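Local structure of trehalose-6-phosphate phosphatase (Candida albicans, 5DXF) at residues I299-E304 with E505-N510; G352-L357 with I391-S396. The protein belongs to glycosyltransferase family 20, and this N-terminal fragment has the two-domain GT-B fold, built from Rossmann-like halves. All coordinates share one frame; numbering follows the deposited sequence.

Contact 1 (I299-E304 with E505-N510)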
loop_
_atom_site.group_PDB
_atom_site.type_symbol
_atom_site.label_atom_id
_atom_site.label_comp_id
_atom_site.label_asym_id
_atom_site.label_seq_id
_atom_site.Cartn_x
_atom_site.Cartn_y
_atom_site.Cartn_z
ATOM N N ILE A 299 -0.445 -9.232 1.347
ATOM C CA ILE A 299 0.897 -8.919 1.817
ATOM C C ILE A 299 0.951 -8.619 3.304
ATOM O O ILE A 299 0.007 -8.094 3.877
ATOM C CB ILE A 299 1.518 -7.748 1.048
ATOM C CG1 ILE A 299 3.022 -7.710 1.287
ATOM C CG2 ILE A 299 0.879 -6.438 1.462
ATOM C CD1 ILE A 299 3.783 -7.009 0.191
ATOM N N GLY A 300 2.071 -8.970 3.920
ATOM C CA GLY A 300 2.275 -8.716 5.334
ATOM C C GLY A 300 3.422 -7.746 5.546
ATOM O O GLY A 300 4.143 -7.419 4.603
ATOM N N ILE A 301 3.549 -7.278 6.778
ATOM C CA ILE A 301 4.646 -6.420 7.207
ATOM C C ILE A 301 5.858 -7.192 7.711
ATOM O O ILE A 301 5.783 -8.379 7.969
ATOM C CB ILE A 301 4.189 -5.404 8.265
ATOM C CG1 ILE A 301 3.434 -6.085 9.387
ATOM C CG2 ILE A 301 3.285 -4.366 7.641
ATOM C CD1 ILE A 301 2.819 -5.108 10.358
ATOM N N ASP A 302 6.979 -6.503 7.853
ATOM C CA ASP A 302 8.149 -7.090 8.468
ATOM C C ASP A 302 7.981 -6.909 9.944
ATOM O O ASP A 302 8.384 -5.914 10.509
ATOM C CB ASP A 302 9.394 -6.355 8.031
ATOM C CG ASP A 302 10.639 -6.983 8.552
ATOM O OD1 ASP A 302 10.569 -7.643 9.601
ATOM O OD2 ASP A 302 11.684 -6.830 7.905
ATOM N N THR A 303 7.351 -7.890 10.562
ATOM C CA THR A 303 6.943 -7.798 11.945
ATOM C C THR A 303 8.089 -7.675 12.926
ATOM O O THR A 303 8.004 -6.937 13.891
ATOM C CB THR A 303 6.100 -9.011 12.325
ATOM O OG1 THR A 303 5.115 -9.215 11.318
ATOM C CG2 THR A 303 5.403 -8.767 13.615
ATOM N N GLU A 304 9.151 -8.421 12.696
ATOM C CA GLU A 304 10.274 -8.426 13.638
ATOM C C GLU A 304 10.954 -7.060 13.711
ATOM O O GLU A 304 11.281 -6.592 14.804
ATOM C CB GLU A 304 11.304 -9.525 13.289
ATOM C CG GLU A 304 12.310 -9.228 12.159
ATOM C CD GLU A 304 13.519 -10.160 12.187
ATOM O OE1 GLU A 304 14.008 -10.464 13.298
ATOM O OE2 GLU A 304 13.981 -10.589 11.106
ATOM N N GLU A 505 -1.543 -12.057 17.089
ATOM C CA GLU A 505 -1.110 -13.323 16.499
ATOM C C GLU A 505 -1.640 -13.479 15.069
ATOM O O GLU A 505 -1.012 -14.148 14.247
ATOM C CB GLU A 505 -1.530 -14.518 17.367
ATOM C CG GLU A 505 -2.850 -14.376 18.088
ATOM C CD GLU A 505 -3.320 -15.692 18.659
ATOM O OE1 GLU A 505 -2.696 -16.189 19.623
ATOM O OE2 GLU A 505 -4.313 -16.238 18.131
ATOM N N LYS A 506 -2.772 -12.846 14.758
ATOM C CA LYS A 506 -3.282 -12.903 13.389
ATOM C C LYS A 506 -2.355 -12.163 12.421
ATOM O O LYS A 506 -2.155 -12.597 11.286
ATOM C CB LYS A 506 -4.695 -12.330 13.289
ATOM C CG LYS A 506 -5.380 -12.662 11.967
ATOM C CD LYS A 506 -5.418 -14.172 11.738
ATOM C CE LYS A 506 -5.977 -14.528 10.367
ATOM N NZ LYS A 506 -5.157 -13.960 9.262
ATOM N N VAL A 507 -1.798 -11.044 12.878
ATOM C CA VAL A 507 -0.827 -10.276 12.106
ATOM C C VAL A 507 0.495 -11.030 12.010
ATOM O O VAL A 507 1.116 -11.081 10.946
ATOM C CB VAL A 507 -0.582 -8.882 12.732
ATOM C CG1 VAL A 507 0.619 -8.203 12.092
ATOM C CG2 VAL A 507 -1.818 -8.012 12.582
ATOM N N LEU A 508 0.892 -11.606 13.131
ATOM C CA LEU A 508 2.117 -12.358 13.238
ATOM C C LEU A 508 2.053 -13.597 12.360
ATOM O O LEU A 508 3.071 -14.145 11.966
ATOM C CB LEU A 508 2.382 -12.703 14.690
ATOM C CG LEU A 508 3.282 -11.704 15.422
ATOM C CD1 LEU A 508 2.500 -10.516 15.948
ATOM C CD2 LEU A 508 4.047 -12.376 16.542
ATOM N N SER A 509 0.840 -14.043 12.073
ATOM C CA SER A 509 0.624 -15.191 11.209
ATOM C C SER A 509 1.169 -14.959 9.815
ATOM O O SER A 509 1.755 -15.849 9.217
ATOM C CB SER A 509 -0.863 -15.480 11.109
ATOM O OG SER A 509 -1.183 -16.672 11.779
ATOM N N ASN A 510 0.973 -13.766 9.280
ATOM C CA ASN A 510 1.559 -13.443 7.998
ATOM C C ASN A 510 2.639 -12.385 8.139
ATOM O O ASN A 510 2.356 -11.220 8.328
ATOM C CB ASN A 510 0.460 -12.974 7.045
ATOM C CG ASN A 510 0.928 -12.862 5.613
ATOM O OD1 ASN A 510 1.627 -13.723 5.105
ATOM N ND2 ASN A 510 0.527 -11.794 4.952
HETATM O O HOH W 1 1.680 -8.899 8.849
#

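Contact 2 (G352-L357 with I391-S396)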
loop_
_atom_site.group_PDB
_atom_site.type_symbol
_atom_site.label_atom_id
_atom_site.label_comp_id
_atom_site.label_asym_id
_atom_site.label_seq_id
_atom_site.Cartn_x
_atom_site.Cartn_y
_atom_site.Cartn_z
ATOM N N GLY A 352 -17.135 11.361 10.831
ATOM C CA GLY A 352 -17.475 10.479 11.933
ATOM C C GLY A 352 -16.999 11.029 13.265
ATOM O O GLY A 352 -17.688 10.906 14.279
ATOM N N PHE A 353 -15.818 11.645 13.262
ATOM C CA PHE A 353 -15.250 12.224 14.474
ATOM C C PHE A 353 -16.067 13.416 14.946
ATOM O O PHE A 353 -16.313 13.580 16.144
ATOM C CB PHE A 353 -13.797 12.645 14.246
ATOM C CG PHE A 353 -13.150 13.270 15.450
ATOM C CD1 PHE A 353 -13.233 12.660 16.693
ATOM C CD2 PHE A 353 -12.446 14.458 15.338
ATOM C CE1 PHE A 353 -12.633 13.230 17.804
ATOM C CE2 PHE A 353 -11.844 15.030 16.443
ATOM C CZ PHE A 353 -11.937 14.417 17.677
ATOM N N GLU A 354 -16.480 14.250 13.998
ATOM C CA GLU A 354 -17.329 15.386 14.317
ATOM C C GLU A 354 -18.648 14.925 14.923
ATOM O O GLU A 354 -19.055 15.426 15.971
ATOM C CB GLU A 354 -17.594 16.230 13.075
ATOM C CG GLU A 354 -18.548 17.379 13.333
ATOM C CD GLU A 354 -18.761 18.239 12.112
ATOM O OE1 GLU A 354 -18.424 17.784 10.998
ATOM O OE2 GLU A 354 -19.262 19.374 12.260
ATOM N N ILE A 355 -19.311 13.980 14.259
ATOM C CA ILE A 355 -20.550 13.413 14.789
ATOM C C ILE A 355 -20.319 12.880 16.202
ATOM O O ILE A 355 -21.142 13.088 17.095
ATOM C CB ILE A 355 -21.099 12.276 13.897
ATOM C CG1 ILE A 355 -21.440 12.795 12.499
ATOM C CG2 ILE A 355 -22.338 11.661 14.526
ATOM C CD1 ILE A 355 -22.754 13.553 12.433
ATOM N N PHE A 356 -19.184 12.215 16.400
ATOM C CA PHE A 356 -18.817 11.667 17.704
ATOM C C PHE A 356 -18.725 12.744 18.771
ATOM O O PHE A 356 -19.190 12.553 19.894
ATOM C CB PHE A 356 -17.489 10.913 17.608
ATOM C CG PHE A 356 -16.850 10.627 18.942
ATOM C CD1 PHE A 356 -17.333 9.619 19.760
ATOM C CD2 PHE A 356 -15.751 11.359 19.366
ATOM C CE1 PHE A 356 -16.738 9.353 20.984
ATOM C CE2 PHE A 356 -15.154 11.097 20.588
ATOM C CZ PHE A 356 -15.647 10.093 21.395
ATOM N N LEU A 357 -18.119 13.873 18.419
ATOM C CA LEU A 357 -18.024 14.995 19.343
ATOM C C LEU A 357 -19.395 15.610 19.608
ATOM O O LEU A 357 -19.666 16.094 20.707
ATOM C CB LEU A 357 -17.062 16.053 18.801
ATOM C CG LEU A 357 -15.590 15.637 18.779
ATOM C CD1 LEU A 357 -14.715 16.773 18.276
ATOM C CD2 LEU A 357 -15.142 15.187 20.160
ATOM N N ILE A 391 -11.727 19.970 9.276
ATOM C CA ILE A 391 -10.827 20.150 10.413
ATOM C C ILE A 391 -11.018 21.524 11.049
ATOM O O ILE A 391 -11.163 21.638 12.268
ATOM C CB ILE A 391 -9.349 19.979 10.009
ATOM C CG1 ILE A 391 -9.067 18.528 9.616
ATOM C CG2 ILE A 391 -8.435 20.381 11.153
ATOM C CD1 ILE A 391 -7.639 18.280 9.184
ATOM N N SER A 392 -11.029 22.559 10.215
ATOM C CA SER A 392 -11.261 23.917 10.682
ATOM C C SER A 392 -12.594 24.031 11.410
ATOM O O SER A 392 -12.689 24.718 12.426
ATOM C CB SER A 392 -11.216 24.906 9.515
ATOM O OG SER A 392 -9.905 25.022 8.988
ATOM N N ARG A 393 -13.615 23.346 10.898
ATOM C CA ARG A 393 -14.943 23.383 11.506
ATOM C C ARG A 393 -14.953 22.730 12.888
ATOM O O ARG A 393 -15.482 23.298 13.849
ATOM C CB ARG A 393 -15.968 22.697 10.601
ATOM C CG ARG A 393 -17.406 23.141 10.831
ATOM C CD ARG A 393 -18.387 22.093 10.319
ATOM N NE ARG A 393 -17.975 21.558 9.024
ATOM C CZ ARG A 393 -18.237 20.324 8.601
ATOM N NH1 ARG A 393 -18.916 19.485 9.370
ATOM N NH2 ARG A 393 -17.819 19.923 7.407
ATOM N N ILE A 394 -14.365 21.540 12.979
ATOM C CA ILE A 394 -14.287 20.804 14.238
ATOM C C ILE A 394 -13.491 21.572 15.291
ATOM O O ILE A 394 -13.921 21.692 16.439
ATOM C CB ILE A 394 -13.650 19.410 14.041
ATOM C CG1 ILE A 394 -14.494 18.567 13.083
ATOM C CG2 ILE A 394 -13.496 18.697 15.372
ATOM C CD1 ILE A 394 -13.929 17.190 12.827
ATOM N N ASN A 395 -12.334 22.098 14.899
ATOM C CA ASN A 395 -11.507 22.863 15.827
ATOM C C ASN A 395 -12.164 24.176 16.237
ATOM O O ASN A 395 -11.973 24.649 17.356
ATOM C CB ASN A 395 -10.128 23.134 15.224
ATOM C CG ASN A 395 -9.292 21.877 15.103
ATOM O OD1 ASN A 395 -9.577 20.864 15.743
ATOM N ND2 ASN A 395 -8.248 21.938 14.286
ATOM N N SER A 396 -12.930 24.770 15.329
ATOM C CA SER A 396 -13.668 25.984 15.653
ATOM C C SER A 396 -14.784 25.696 16.649
ATOM O O SER A 396 -15.039 26.486 17.559
ATOM C CB SER A 396 -14.250 26.622 14.392
ATOM O OG SER A 396 -15.188 27.631 14.723
#

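Contact 1 (I299-E304 with E505-N510)
Gly300 and Asn510 bring the two segments together, their CA atoms 5.5 Å apart, where the connection into helix 303-311 passes the C-terminal end of helix 493-509. Glycine suits this approach, having no side chain on the face that meets Asn510. The asparagine, its CG anti to the backbone N (chi1 -169°), sends ND2 to within 3.4 Å of Gly300 N. Both are donors, so they do not bond; ND2 instead gives a weak hydrogen bond to Pro298 O. A water accepts from Ile301 N at 3.2 Å and donates to the carbonyl O of Asn510. Beside this polar bridge, Ile301 has an arm long enough for CD1 to reach Val507 CG1, 4.2 Å away, while its side chain also packs on helix 439-447. Further on, Thr303 turns its methyl CG2, not OG1, to Leu508 CG at 4.0 Å, the two side chains crossing at about a right angle. Asp302 OD1, at the N-cap of helix 303-311, accepts from Lys305 N and Gln513 NE2. The chemistry implies a join made by modest apolar packing and one bridging water, since no direct hydrogen bond links the segments.

Contact 2 (G352-L357 with I391-S396)
Phe353 and Leu357 both touch Ile394, and on one face of the Phe353 ring lies Leu357 CD1, 3.6 Å above the plane and offset toward the rim. Phe353 CD2 comes within 4.0 Å of Ile394 CD1. At the edge of the Phe356 ring, in its plane, sits the carbonyl O of Phe353. The other flat groups are the carboxylate of Glu354 and the guanidinium of Arg393, whose planes are 45° apart. They form a salt bridge, with a weak hydrogen bond of 2.9 Å from Arg393 NH1 to Glu354 OE2; the closer approach of OE1 is too short to trust. Glu354 reaches across with CG anti to its backbone N (chi1 176°) and an extended chain, whereas Arg393 bends at chi3 to meet it. Beneath the charged pair, Ile394 packs between the helices, its CD1 3.8 Å from Glu354 CB. Its CG2 lies 3.7 Å from Leu357 CD1. A branched isoleucine suits this place because one arm reaches Glu354, the other Leu357, and both touch the Phe353 ring, while the long charged residues occupy the more exposed side. The segments 352-357 and 391-396 run nearly parallel, their axes 10.5 Å apart at closest approach and at 16°, as successive helices of a beta-alpha-beta series. Below them Phe353 and Ile394 rest on Val406 of strand 406-409, Phe353 also reaches strand 367-374, and Phe356 packs on helix 478-489.

Contact 2 is nested along the chain inside the loop closed by contact 1, yet the two do not touch: their centres are 34 Å apart and their nearest atoms about 24 Å. Contact 1 lies nearer the middle of the molecule, 15 Å from the centre of the chain against 28 Å for contact 2. It stands where the chain leaves strand 290-296 of the larger sheet, and where helix 493-509 gives way to helix 512-526, consistent with the passages between the two halves of a GT-B fold. Contact 2 instead joins neighbouring helices on one layer of a single Rossmann-like half. Contact 1 thus probably belongs to the connection between halves, contact 2 to layering within one.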